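Long-range contacts in imine reductase (Bacillus cereus, PDB 4D3D), which catalyses the NADPH-dependent, S-selective reduction of the imine 2-methylpyrroline: residues K117-A122 against G177-L182; E148-Y153 against L170-Y175; V249-M254 against H291-F296; T48-T53 against S69-A74. One frame throughout, in Å; residues are numbered along the deposited sequence. Where two conformers were deposited one is given.

Contact 1 (K117-A122 against G177-L182)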
loop_
_atom_site.group_PDB
_atom_site.type_symbol
_atom_site.label_atom_id
_atom_site.label_comp_id
_atom_site.label_asym_id
_atom_site.label_seq_id
_atom_site.Cartn_x
_atom_site.Cartn_y
_atom_site.Cartn_z
ATOM N N LYS B 117 3.304 25.354 2.904
ATOM C CA LYS B 117 4.434 26.011 3.610
ATOM C C LYS B 117 5.560 26.484 2.630
ATOM O O LYS B 117 6.050 27.605 2.753
ATOM C CB LYS B 117 4.964 25.094 4.688
ATOM C CG LYS B 117 3.921 24.985 5.851
ATOM C CD LYS B 117 4.466 25.159 7.269
ATOM C CE LYS B 117 5.397 26.359 7.407
ATOM N NZ LYS B 117 5.425 27.122 8.716
ATOM N N ALA B 118 5.884 25.666 1.630
ATOM C CA ALA B 118 6.807 25.989 0.588
ATOM C C ALA B 118 6.300 27.158 -0.273
ATOM O O ALA B 118 7.088 28.052 -0.604
ATOM C CB ALA B 118 7.089 24.809 -0.291
ATOM N N ARG B 119 5.016 27.162 -0.619
ATOM C CA ARG B 119 4.455 28.288 -1.365
ATOM C C ARG B 119 4.548 29.600 -0.575
ATOM O O ARG B 119 4.875 30.643 -1.175
ATOM C CB ARG B 119 3.008 28.022 -1.711
ATOM C CG ARG B 119 2.814 26.878 -2.733
ATOM C CD ARG B 119 1.360 26.382 -2.791
ATOM N NE ARG B 119 1.271 25.239 -3.741
ATOM C CZ ARG B 119 0.459 24.175 -3.546
ATOM N NH1 ARG B 119 -0.333 24.124 -2.508
ATOM N NH2 ARG B 119 0.497 23.129 -4.349
ATOM N N LYS B 120 4.195 29.566 0.702
ATOM C CA LYS B 120 4.184 30.790 1.501
ATOM C C LYS B 120 5.618 31.318 1.650
ATOM O O LYS B 120 5.833 32.556 1.526
ATOM C CB LYS B 120 3.573 30.536 2.858
ATOM C CG LYS B 120 2.030 30.421 2.864
ATOM C CD LYS B 120 1.490 30.351 4.282
ATOM N N ALA B 121 6.621 30.424 1.797
ATOM C CA ALA B 121 8.007 30.828 1.847
ATOM C C ALA B 121 8.505 31.463 0.555
ATOM O O ALA B 121 9.185 32.523 0.558
ATOM C CB ALA B 121 8.882 29.693 2.206
ATOM N N ALA B 122 8.089 30.860 -0.576
ATOM C CA ALA B 122 8.459 31.442 -1.827
ATOM C C ALA B 122 7.967 32.848 -2.047
ATOM O O ALA B 122 8.740 33.701 -2.549
ATOM C CB ALA B 122 7.968 30.559 -2.943
ATOM N N GLY B 177 7.955 21.141 -11.858
ATOM C CA GLY B 177 7.104 22.248 -12.326
ATOM C C GLY B 177 7.301 23.566 -11.593
ATOM O O GLY B 177 8.136 23.629 -10.690
ATOM N N GLU B 178 6.516 24.557 -12.002
ATOM C CA GLU B 178 6.772 25.930 -11.545
ATOM C C GLU B 178 6.234 26.211 -10.129
ATOM O O GLU B 178 6.786 27.064 -9.443
ATOM C CB GLU B 178 6.269 26.972 -12.551
ATOM C CG GLU B 178 7.022 27.024 -13.872
ATOM C CD GLU B 178 7.859 28.302 -14.150
ATOM O OE1 GLU B 178 7.635 29.429 -13.667
ATOM O OE2 GLU B 178 8.776 28.167 -14.923
ATOM N N ASP B 179 5.211 25.518 -9.699
ATOM C CA ASP B 179 4.618 25.756 -8.382
ATOM C C ASP B 179 5.628 25.298 -7.353
ATOM O O ASP B 179 6.016 24.126 -7.322
ATOM C CB ASP B 179 3.308 24.918 -8.282
ATOM C CG ASP B 179 2.773 24.736 -6.878
ATOM O OD1 ASP B 179 2.978 25.549 -5.967
ATOM O OD2 ASP B 179 1.948 23.806 -6.702
ATOM N N PRO B 180 5.999 26.193 -6.441
ATOM C CA PRO B 180 6.937 25.821 -5.377
ATOM C C PRO B 180 6.435 24.652 -4.486
ATOM O O PRO B 180 7.296 24.028 -3.830
ATOM C CB PRO B 180 7.021 27.095 -4.510
ATOM C CG PRO B 180 6.635 28.210 -5.420
ATOM C CD PRO B 180 5.607 27.609 -6.341
ATOM N N GLY B 181 5.113 24.450 -4.389
ATOM C CA GLY B 181 4.558 23.377 -3.553
ATOM C C GLY B 181 4.828 21.983 -4.148
ATOM O O GLY B 181 4.735 20.989 -3.424
ATOM N N LEU B 182 5.150 21.875 -5.455
ATOM C CA LEU B 182 5.194 20.533 -6.089
ATOM C C LEU B 182 6.259 19.572 -5.622
ATOM O O LEU B 182 5.984 18.364 -5.461
ATOM C CB LEU B 182 5.236 20.640 -7.642
ATOM C CG LEU B 182 4.055 21.284 -8.303
ATOM C CD1 LEU B 182 4.380 21.478 -9.765
ATOM C CD2 LEU B 182 2.781 20.436 -8.204
#
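Arg119 reaches off helix 115-127 and takes hold of Asp179 side-on, NE bonding one carboxylate oxygen and NH2 the other. The bond from Arg119 NE to Asp179 OD1 is 2.8 Å long and almost straight, at 171°; that from Arg119 NH2 to Asp179 OD2, also 2.8 Å, is more bent. Both oxygens use their syn lone pairs, and the guanidinium and carboxylate planes lie only 19° apart, so the pair makes a nearly flat two-pronged salt bridge. Two conformations bring this about: the arginine runs extended from CG to NE, while Asp179 CG stands anti to the backbone N (chi1 164°), which turns the carboxylate toward the helix.

Asp179 OD1 has a second donor. Gly181 N reaches Asp179 OD1 at 2.9 Å from above the carboxylate plane, well away from the direction of the arginine, and this capping bond helps fix the type I turn from Asp179 to Leu182 that leads into helix 182-210. Beneath the salt bridge the packing is apolar and small: Ala122 CB sits 3.7 Å from Pro180 CG, and Ala118 CB rests 3.6 Å from Pro180 O, a carbonyl that also accepts from Thr134 OG1. Gly181 passes close under the arginine chain, Gly181 N lying 3.7 Å from Arg119 CG.

Arg119 NH2 also donates to Asn211 OD1 of the second subunit, so one guanidinium links helix 115-127, the loop leading into helix 182-210 and the second subunit. With three donors on its two oxygens, Asp179 is probably held as the charged carboxylate.

Contact 2 (E148-Y153 against L170-Y175)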
loop_
_atom_site.group_PDB
_atom_site.type_symbol
_atom_site.label_atom_id
_atom_site.label_comp_id
_atom_site.label_asym_id
_atom_site.label_seq_id
_atom_site.Cartn_x
_atom_site.Cartn_y
_atom_site.Cartn_z
ATOM N N GLU B 148 22.696 7.918 -8.408
ATOM C CA GLU B 148 21.436 7.100 -8.271
ATOM C C GLU B 148 20.459 7.802 -7.316
ATOM O O GLU B 148 19.302 7.396 -7.207
ATOM C CB GLU B 148 21.639 5.673 -7.680
ATOM C CG GLU B 148 22.916 4.956 -8.075
ATOM C CD GLU B 148 24.129 5.398 -7.248
ATOM O OE1 GLU B 148 24.276 5.040 -6.041
ATOM O OE2 GLU B 148 24.936 6.157 -7.829
ATOM N N SER B 149 20.950 8.789 -6.544
ATOM C CA SER B 149 20.076 9.512 -5.612
ATOM C C SER B 149 19.317 10.608 -6.382
ATOM O O SER B 149 19.875 11.227 -7.278
ATOM C CB SER B 149 20.887 10.171 -4.493
ATOM O OG SER B 149 21.583 9.242 -3.656
ATOM N N TYR B 150 18.074 10.832 -6.019
ATOM C CA TYR B 150 17.259 11.889 -6.645
ATOM C C TYR B 150 16.717 12.863 -5.595
ATOM O O TYR B 150 16.400 12.490 -4.453
ATOM C CB TYR B 150 16.099 11.296 -7.478
ATOM C CG TYR B 150 16.543 10.833 -8.849
ATOM C CD1 TYR B 150 17.176 9.600 -8.998
ATOM C CD2 TYR B 150 16.362 11.647 -9.982
ATOM C CE1 TYR B 150 17.627 9.180 -10.239
ATOM C CE2 TYR B 150 16.801 11.230 -11.241
ATOM C CZ TYR B 150 17.423 9.990 -11.348
ATOM O OH TYR B 150 17.877 9.572 -12.560
ATOM N N THR B 151 16.595 14.114 -5.999
ATOM C CA THR B 151 15.852 15.149 -5.232
ATOM C C THR B 151 14.789 15.776 -6.125
ATOM O O THR B 151 15.023 16.089 -7.332
ATOM C CB THR B 151 16.854 16.217 -4.817
ATOM O OG1 THR B 151 17.845 15.624 -3.950
ATOM C CG2 THR B 151 16.201 17.394 -4.118
ATOM N N TYR B 152 13.566 15.910 -5.630
ATOM C CA TYR B 152 12.514 16.628 -6.350
ATOM C C TYR B 152 12.759 18.130 -6.252
ATOM O O TYR B 152 13.054 18.609 -5.188
ATOM C CB TYR B 152 11.149 16.400 -5.691
ATOM C CG TYR B 152 10.624 14.977 -5.704
ATOM C CD1 TYR B 152 10.391 14.344 -6.893
ATOM C CD2 TYR B 152 10.333 14.308 -4.544
ATOM C CE1 TYR B 152 9.900 13.044 -6.934
ATOM C CE2 TYR B 152 9.837 12.992 -4.586
ATOM C CZ TYR B 152 9.679 12.365 -5.794
ATOM O OH TYR B 152 9.170 11.045 -5.929
ATOM N N TYR B 153 12.616 18.856 -7.344
ATOM C CA TYR B 153 12.727 20.285 -7.325
ATOM C C TYR B 153 11.586 20.961 -7.980
ATOM O O TYR B 153 10.944 20.468 -8.919
ATOM C CB TYR B 153 14.024 20.695 -8.058
ATOM C CG TYR B 153 15.297 20.458 -7.298
ATOM C CD1 TYR B 153 15.574 21.164 -6.156
ATOM C CD2 TYR B 153 16.174 19.430 -7.678
ATOM C CE1 TYR B 153 16.743 20.953 -5.448
ATOM C CE2 TYR B 153 17.354 19.190 -6.969
ATOM C CZ TYR B 153 17.640 19.940 -5.856
ATOM O OH TYR B 153 18.776 19.777 -5.091
ATOM N N LEU B 170 25.146 17.324 -5.913
ATOM C CA LEU B 170 24.630 16.628 -4.739
ATOM C C LEU B 170 23.888 15.307 -5.054
ATOM O O LEU B 170 24.083 14.298 -4.360
ATOM C CB LEU B 170 23.680 17.558 -3.948
ATOM C CG LEU B 170 24.320 18.873 -3.508
ATOM C CD1 LEU B 170 23.276 19.652 -2.738
ATOM C CD2 LEU B 170 25.602 18.666 -2.675
ATOM N N THR B 171 22.983 15.362 -6.012
ATOM C CA THR B 171 22.143 14.240 -6.441
ATOM C C THR B 171 21.652 14.497 -7.870
ATOM O O THR B 171 21.773 15.626 -8.381
ATOM C CB THR B 171 20.841 14.041 -5.566
ATOM O OG1 THR B 171 19.880 15.067 -5.879
ATOM C CG2 THR B 171 21.065 14.055 -4.108
ATOM N N SER B 172 21.054 13.482 -8.526
ATOM C CA SER B 172 20.275 13.707 -9.732
ATOM C C SER B 172 19.015 14.519 -9.399
ATOM O O SER B 172 18.604 14.557 -8.256
ATOM C CB SER B 172 19.913 12.392 -10.421
ATOM O OG SER B 172 21.137 11.815 -10.848
ATOM N N SER B 173 18.489 15.222 -10.370
ATOM C CA SER B 173 17.358 16.109 -10.141
ATOM C C SER B 173 16.101 15.587 -10.811
ATOM O O SER B 173 16.140 14.903 -11.846
ATOM C CB SER B 173 17.678 17.492 -10.658
ATOM O OG SER B 173 17.804 17.489 -12.068
ATOM N N ASP B 174 14.957 15.872 -10.209
ATOM C CA ASP B 174 13.700 15.640 -10.850
ATOM C C ASP B 174 12.877 16.878 -10.717
ATOM O O ASP B 174 12.191 17.082 -9.744
ATOM C CB ASP B 174 13.024 14.390 -10.252
ATOM C CG ASP B 174 11.649 14.047 -10.914
ATOM O OD1 ASP B 174 11.159 14.749 -11.812
ATOM O OD2 ASP B 174 11.028 13.052 -10.446
ATOM N N TYR B 175 12.935 17.751 -11.726
ATOM C CA TYR B 175 12.191 18.985 -11.710
ATOM C C TYR B 175 10.710 18.719 -12.012
ATOM O O TYR B 175 10.368 18.195 -13.076
ATOM C CB TYR B 175 12.734 19.993 -12.763
ATOM C CG TYR B 175 11.967 21.279 -12.825
ATOM C CD1 TYR B 175 12.113 22.289 -11.824
ATOM C CD2 TYR B 175 11.043 21.518 -13.823
ATOM C CE1 TYR B 175 11.412 23.476 -11.912
ATOM C CE2 TYR B 175 10.290 22.683 -13.872
ATOM C CZ TYR B 175 10.479 23.677 -12.932
ATOM O OH TYR B 175 9.741 24.837 -13.060
HETATM O O HOH W 1 20.399 17.779 -5.892
#
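Tyr150 and Ser172, Thr151 and Ser173, Tyr152 and Asp174, and Tyr153 and Tyr175 pair in parallel register, and backbone hydrogen bonds carry the join. Thr151 bonds twice to strand 171-175, its N donating to Ser172 O and its O accepting from Asp174 N at 2.9 Å. Ser172 N to Ser149 O and Tyr153 N to Asp174 O complete the series; CA-H...O contacts, such as Tyr150 CA to Ser172 O at 3.4 Å, run between them.

Among side-chain hydrogen bonds, two threonines meet at about a right angle, Thr151 OG1 donating to Thr171 OG1 at 2.9 Å. Thr171 OG1 lies between its own backbone N and carbonyl carbon (chi1 74°), from where it donates a hydrogen bond to Ser172 O at 2.7 Å. That carbonyl is thus gripped from opposite faces, by Thr171 OG1 and by Thr151 N. A water donates to Thr171 OG1 at 2.8 Å and is hydrogen-bonded to Tyr153 OH, linking the ring end to the threonine pair.

The aromatic contacts differ in geometry. Ser172 CB sits over one face of the Tyr150 ring, 3.5 Å from its centroid, a CH-pi contact. Ser173 CB instead meets the edge of the Tyr153 ring at CD2. Asp174 and Tyr152 lie side by side, pointing the same way, with Asp174 OD2 at the tyrosine ring edge.

The two strands and helix 157-170 form a beta-alpha-beta unit, with Phe160 of that helix meeting both Tyr153 and Tyr175. Strand 149-155 also pairs antiparallel with strand 131-137; on the face carrying Tyr150 and Tyr152, Asp174 OD2 is hydrogen-bonded to Tyr221 OH of the second subunit.

Contact 3 (V249-M254 against H291-F296)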
loop_
_atom_site.group_PDB
_atom_site.type_symbol
_atom_site.label_atom_id
_atom_site.label_comp_id
_atom_site.label_asym_id
_atom_site.label_seq_id
_atom_site.Cartn_x
_atom_site.Cartn_y
_atom_site.Cartn_z
ATOM N N VAL B 249 -15.494 -4.270 -14.069
ATOM C CA VAL B 249 -14.554 -5.257 -13.586
ATOM C C VAL B 249 -14.608 -5.437 -12.110
ATOM O O VAL B 249 -14.016 -6.362 -11.574
ATOM C CB VAL B 249 -13.103 -4.965 -14.078
ATOM C CG1 VAL B 249 -13.077 -4.803 -15.589
ATOM C CG2 VAL B 249 -12.543 -3.673 -13.440
ATOM N N ASP B 250 -15.296 -4.535 -11.384
ATOM C CA ASP B 250 -15.384 -4.674 -9.960
ATOM C C ASP B 250 -16.546 -3.782 -9.427
ATOM O O ASP B 250 -16.850 -2.775 -9.999
ATOM C CB ASP B 250 -14.070 -4.290 -9.203
ATOM C CG ASP B 250 -13.906 -2.744 -9.049
ATOM O OD1 ASP B 250 -13.537 -2.026 -9.982
ATOM O OD2 ASP B 250 -14.272 -2.242 -7.950
ATOM N N ARG B 251 -17.195 -4.271 -8.371
ATOM C CA ARG B 251 -18.325 -3.516 -7.777
ATOM C C ARG B 251 -18.031 -3.234 -6.277
ATOM O O ARG B 251 -17.576 -4.077 -5.489
ATOM C CB ARG B 251 -19.643 -4.315 -7.928
ATOM C CG ARG B 251 -20.039 -4.256 -9.443
ATOM C CD ARG B 251 -21.427 -4.631 -9.796
ATOM N NE ARG B 251 -21.587 -4.739 -11.269
ATOM C CZ ARG B 251 -21.976 -3.803 -12.148
ATOM N NH1 ARG B 251 -22.194 -2.526 -11.837
ATOM N NH2 ARG B 251 -22.077 -4.162 -13.428
ATOM N N LEU B 252 -18.341 -1.992 -5.876
ATOM C CA LEU B 252 -18.071 -1.608 -4.469
ATOM C C LEU B 252 -18.679 -2.549 -3.449
ATOM O O LEU B 252 -18.111 -2.848 -2.423
ATOM C CB LEU B 252 -18.572 -0.177 -4.203
ATOM C CG LEU B 252 -18.213 0.417 -2.854
ATOM C CD1 LEU B 252 -16.696 0.540 -2.688
ATOM C CD2 LEU B 252 -18.868 1.766 -2.633
ATOM N N ALA B 253 -19.921 -3.035 -3.671
ATOM C CA ALA B 253 -20.569 -3.911 -2.705
ATOM C C ALA B 253 -19.750 -5.161 -2.473
ATOM O O ALA B 253 -19.714 -5.681 -1.354
ATOM C CB ALA B 253 -21.965 -4.285 -3.216
ATOM N N MET B 254 -19.123 -5.642 -3.545
ATOM C CA MET B 254 -18.279 -6.854 -3.432
ATOM C C MET B 254 -16.952 -6.524 -2.645
ATOM O O MET B 254 -16.459 -7.396 -1.888
ATOM C CB MET B 254 -17.966 -7.471 -4.782
ATOM C CG MET B 254 -19.165 -7.950 -5.578
ATOM S SD MET B 254 -20.021 -9.245 -4.692
ATOM C CE MET B 254 -19.031 -10.674 -5.110
ATOM N N HIS B 291 -23.139 4.188 -4.047
ATOM C CA HIS B 291 -22.151 3.679 -5.001
ATOM C C HIS B 291 -22.057 2.158 -5.085
ATOM O O HIS B 291 -21.035 1.630 -5.626
ATOM C CB HIS B 291 -20.760 4.243 -4.677
ATOM C CG HIS B 291 -20.685 5.723 -4.746
ATOM N ND1 HIS B 291 -20.475 6.408 -5.922
ATOM C CD2 HIS B 291 -20.822 6.668 -3.793
ATOM C CE1 HIS B 291 -20.487 7.709 -5.694
ATOM N NE2 HIS B 291 -20.691 7.888 -4.412
ATOM N N ALA B 292 -23.107 1.432 -4.663
ATOM C CA ALA B 292 -23.027 -0.063 -4.621
ATOM C C ALA B 292 -22.556 -0.702 -5.931
ATOM O O ALA B 292 -21.841 -1.754 -5.844
ATOM C CB ALA B 292 -24.380 -0.660 -4.249
ATOM N N SER B 293 -22.973 -0.199 -7.080
ATOM C CA SER B 293 -22.687 -0.783 -8.409
ATOM C C SER B 293 -21.516 -0.143 -9.149
ATOM O O SER B 293 -21.233 -0.494 -10.308
ATOM C CB SER B 293 -23.976 -0.812 -9.335
ATOM O OG SER B 293 -25.005 -1.580 -8.676
ATOM N N ASP B 294 -20.845 0.837 -8.508
ATOM C CA ASP B 294 -19.637 1.422 -9.112
ATOM C C ASP B 294 -18.347 0.726 -8.699
ATOM O O ASP B 294 -18.338 -0.084 -7.752
ATOM C CB ASP B 294 -19.493 2.855 -8.646
ATOM C CG ASP B 294 -20.637 3.784 -9.054
ATOM O OD1 ASP B 294 -21.454 3.472 -9.950
ATOM O OD2 ASP B 294 -20.667 4.917 -8.493
ATOM N N SER B 295 -17.269 1.010 -9.430
ATOM C CA SER B 295 -15.927 0.551 -9.035
ATOM C C SER B 295 -15.580 1.103 -7.681
ATOM O O SER B 295 -16.101 2.208 -7.258
ATOM C CB SER B 295 -14.895 1.083 -10.020
ATOM O OG SER B 295 -13.588 0.705 -9.611
ATOM N N PHE B 296 -14.815 0.343 -6.907
ATOM C CA PHE B 296 -14.217 0.918 -5.653
ATOM C C PHE B 296 -13.448 2.177 -5.841
ATOM O O PHE B 296 -13.244 2.902 -4.830
ATOM C CB PHE B 296 -13.422 -0.140 -4.896
ATOM C CG PHE B 296 -11.961 -0.242 -5.319
ATOM C CD1 PHE B 296 -11.582 -1.032 -6.383
ATOM C CD2 PHE B 296 -10.982 0.414 -4.599
ATOM C CE1 PHE B 296 -10.244 -1.147 -6.729
ATOM C CE2 PHE B 296 -9.656 0.318 -4.934
ATOM C CZ PHE B 296 -9.274 -0.472 -6.009
#
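Asp250 turns its carboxylate toward the loop 291-296 and spends one oxygen on each of two neighbours. Ser295 OG donates to Asp250 OD1 at 2.8 Å and Phe296 N to Asp250 OD2 at 2.8 Å, the latter nearly straight at 169°; both bonds use syn lone pairs. Asp250 CG lies between its backbone N and carbonyl carbon (chi1 79°), which sets the carboxylate against the edge of the Phe296 ring, the two planes 68° apart. Tyr236 OH gives OD1 a further bond.

Leu252 spreads its two methyls over the loop. Leu252 CD1 meets Phe296 CB at 4.0 Å, with the side chains crossing at about a right angle, while Leu252 CD2 packs on His291 CB at 3.7 Å. Arg251 runs extended beside the loop and bonds weakly through NH1 to Ser293 O, which lies at the edge of its guanidinium.

Within the type I turn His291 to Asp294, His291 ND1 donates to Asp294 OD2 in the imidazole plane, bracing the loop. Its carbonyls then receive the start of the helix: Leu252 N bonds Asp294 O at 2.7 Å and Ala253 N bonds Ala292 O at 3.2 Å.

Val249 touches a bound hexaethylene glycol derivative, whose pocket includes Tyr236. The contact fastens the first turn of helix 252-268 to the loop leaving helix 274-288, whose Phe283 and Met287 pack on Leu252. Tyr236 of helix 215-242 meets Phe296 edge-to-face, as does Trp195 of the second subunit.

Contact 4 (T48-T53 against S69-A74)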
loop_
_atom_site.group_PDB
_atom_site.type_symbol
_atom_site.label_atom_id
_atom_site.label_comp_id
_atom_site.label_asym_id
_atom_site.label_seq_id
_atom_site.Cartn_x
_atom_site.Cartn_y
_atom_site.Cartn_z
ATOM N N THR B 48 30.936 28.480 1.825
ATOM C CA THR B 48 30.826 29.337 3.008
ATOM C C THR B 48 29.693 28.757 3.856
ATOM O O THR B 48 28.652 28.351 3.299
ATOM C CB THR B 48 30.497 30.751 2.606
ATOM O OG1 THR B 48 31.619 31.295 1.875
ATOM C CG2 THR B 48 30.201 31.587 3.811
ATOM N N VAL B 49 29.903 28.628 5.181
ATOM C CA VAL B 49 28.923 27.983 6.097
ATOM C C VAL B 49 28.581 28.863 7.288
ATOM O O VAL B 49 29.440 29.638 7.726
ATOM C CB VAL B 49 29.380 26.593 6.591
ATOM C CG1 VAL B 49 29.645 25.656 5.398
ATOM C CG2 VAL B 49 30.613 26.651 7.502
ATOM N N TRP B 50 27.361 28.756 7.784
ATOM C CA TRP B 50 26.875 29.366 9.019
ATOM C C TRP B 50 25.917 28.401 9.719
ATOM O O TRP B 50 25.125 27.712 9.080
ATOM C CB TRP B 50 26.159 30.737 8.825
ATOM C CG TRP B 50 25.709 31.410 10.103
ATOM C CD1 TRP B 50 26.421 32.271 10.861
ATOM C CD2 TRP B 50 24.448 31.262 10.744
ATOM N NE1 TRP B 50 25.688 32.659 11.941
ATOM C CE2 TRP B 50 24.487 32.014 11.922
ATOM C CE3 TRP B 50 23.290 30.532 10.448
ATOM C CZ2 TRP B 50 23.405 32.113 12.784
ATOM C CZ3 TRP B 50 22.202 30.582 11.300
ATOM C CH2 TRP B 50 22.275 31.402 12.512
ATOM N N ASN B 51 26.000 28.433 11.050
ATOM C CA ASN B 51 25.082 27.687 11.907
ATOM C C ASN B 51 24.945 28.439 13.250
ATOM O O ASN B 51 25.864 29.109 13.659
ATOM C CB ASN B 51 25.673 26.281 12.035
ATOM C CG ASN B 51 24.706 25.277 12.637
ATOM O OD1 ASN B 51 23.701 24.835 11.993
ATOM N ND2 ASN B 51 24.990 24.892 13.902
ATOM N N ARG B 52 23.808 28.374 13.921
ATOM C CA ARG B 52 23.629 29.150 15.160
ATOM C C ARG B 52 24.642 28.723 16.233
ATOM O O ARG B 52 25.021 29.541 17.110
ATOM C CB ARG B 52 22.203 28.997 15.682
ATOM C CG ARG B 52 21.872 27.588 16.162
ATOM C CD ARG B 52 20.557 27.260 15.601
ATOM N NE ARG B 52 19.727 26.546 16.514
ATOM C CZ ARG B 52 18.412 26.519 16.384
ATOM N NH1 ARG B 52 17.759 27.198 15.373
ATOM N NH2 ARG B 52 17.763 25.841 17.265
ATOM N N THR B 53 25.021 27.458 16.173
ATOM C CA THR B 53 26.040 26.918 17.052
ATOM C C THR B 53 27.251 26.717 16.190
ATOM O O THR B 53 27.281 25.832 15.336
ATOM C CB THR B 53 25.621 25.562 17.643
ATOM O OG1 THR B 53 24.384 25.689 18.379
ATOM C CG2 THR B 53 26.753 25.063 18.551
ATOM N N SER B 69 30.747 34.339 10.907
ATOM C CA SER B 69 30.107 34.529 12.202
ATOM C C SER B 69 28.586 34.778 12.144
ATOM O O SER B 69 27.802 34.319 13.028
ATOM C CB SER B 69 30.808 35.697 12.937
ATOM O OG SER B 69 30.176 35.930 14.238
ATOM N N THR B 70 28.158 35.494 11.105
ATOM C CA THR B 70 26.758 35.987 11.056
ATOM C C THR B 70 26.026 35.558 9.783
ATOM O O THR B 70 26.642 35.285 8.727
ATOM C CB THR B 70 26.703 37.532 11.122
ATOM O OG1 THR B 70 27.181 38.157 9.922
ATOM C CG2 THR B 70 27.533 38.086 12.275
ATOM N N VAL B 71 24.710 35.587 9.871
ATOM C CA VAL B 71 23.797 35.260 8.709
ATOM C C VAL B 71 24.086 36.268 7.577
ATOM O O VAL B 71 24.124 35.892 6.418
ATOM C CB VAL B 71 22.339 35.340 9.184
ATOM C CG1 VAL B 71 21.314 35.296 8.038
ATOM C CG2 VAL B 71 22.072 34.186 10.145
ATOM N N ASN B 72 24.341 37.533 7.945
ATOM C CA ASN B 72 24.623 38.626 6.953
ATOM C C ASN B 72 25.799 38.251 6.118
ATOM O O ASN B 72 25.795 38.386 4.884
ATOM C CB ASN B 72 24.827 39.994 7.655
ATOM C CG ASN B 72 23.561 40.774 7.717
ATOM O OD1 ASN B 72 23.453 41.829 8.346
ATOM N ND2 ASN B 72 22.585 40.257 7.028
ATOM N N GLU B 73 26.869 37.772 6.758
ATOM C CA GLU B 73 28.059 37.409 6.027
ATOM C C GLU B 73 27.821 36.200 5.126
ATOM O O GLU B 73 28.355 36.109 3.978
ATOM C CB GLU B 73 29.222 37.141 7.033
ATOM C CG GLU B 73 29.693 38.414 7.753
ATOM C CD GLU B 73 30.579 38.017 8.913
ATOM O OE1 GLU B 73 30.046 37.487 9.868
ATOM O OE2 GLU B 73 31.779 38.120 8.822
ATOM N N ALA B 74 27.025 35.251 5.626
ATOM C CA ALA B 74 26.753 34.055 4.858
ATOM C C ALA B 74 25.953 34.435 3.568
ATOM O O ALA B 74 26.218 33.918 2.509
ATOM C CB ALA B 74 25.982 33.007 5.696
#
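The N-terminal Rossmann-type domain contributes this contact, where the end of strand 46-50 meets the start of helix 71-77 through the indole of Trp50. Trp50 CG stands anti to the backbone N (chi1 -177°), carrying the ring out over the helix start. Val71 CG2 presses on one face of the six-membered ring, 3.5 Å from its centroid and 5° off the normal, a nearly centred CH-pi contact. Across the ring, Arg52 N lies over the other face, so the indole is sandwiched between a valine methyl and its own chain.

At the indole edge Trp50 NE1 donates to Ser69 O at 2.9 Å. The oxygen lies in the ring plane, but the bond is bent, at 134°, and the donor stands above the carbonyl plane of Ser69. Nearer the strand, Trp50 CB touches Ala74 CB at 3.9 Å, one helical turn on from Thr70.

Thr70 caps the helix. Thr70 OG1 accepts from Glu73 N at 3.2 Å, and Glu73 OE1 turns back to accept a weak bond from Thr70 N, so the helix start is a capping box. Ile94 of helix 88-95 packs on Trp50, and Leu95 on Val71.

Asn51 OD1 accepts from Leu29 N in a glycine-rich turn that probably corresponds to the Rossmann GxGxxG motif. A helix packed along strands 46-50 and 23-27 of a parallel sheet, its capped start near the end of strand 46-50, is as expected of a Rossmann-type fold.

Overall arrangement
From the N terminus, contact 4 closes first, a short loop in which strand 46-50 meets the start of helix 71-77 at one side of the Rossmann-type sheet. Contact 1 opens next on helix 115-127 and closes 55 residues later, just before the long helix 182-210; contact 2 nests inside that loop, pairing the last two strands of the sheet. Contacts 2 and 4 reach the same sheet, with centres 26 Å apart. Contact 3 follows in series within the helical C-terminal domain, its centre 59 Å from that of contact 4. No loops cross. Contact 1 lies where the Rossmann-type part passes to the helical part; the others lie within one part each.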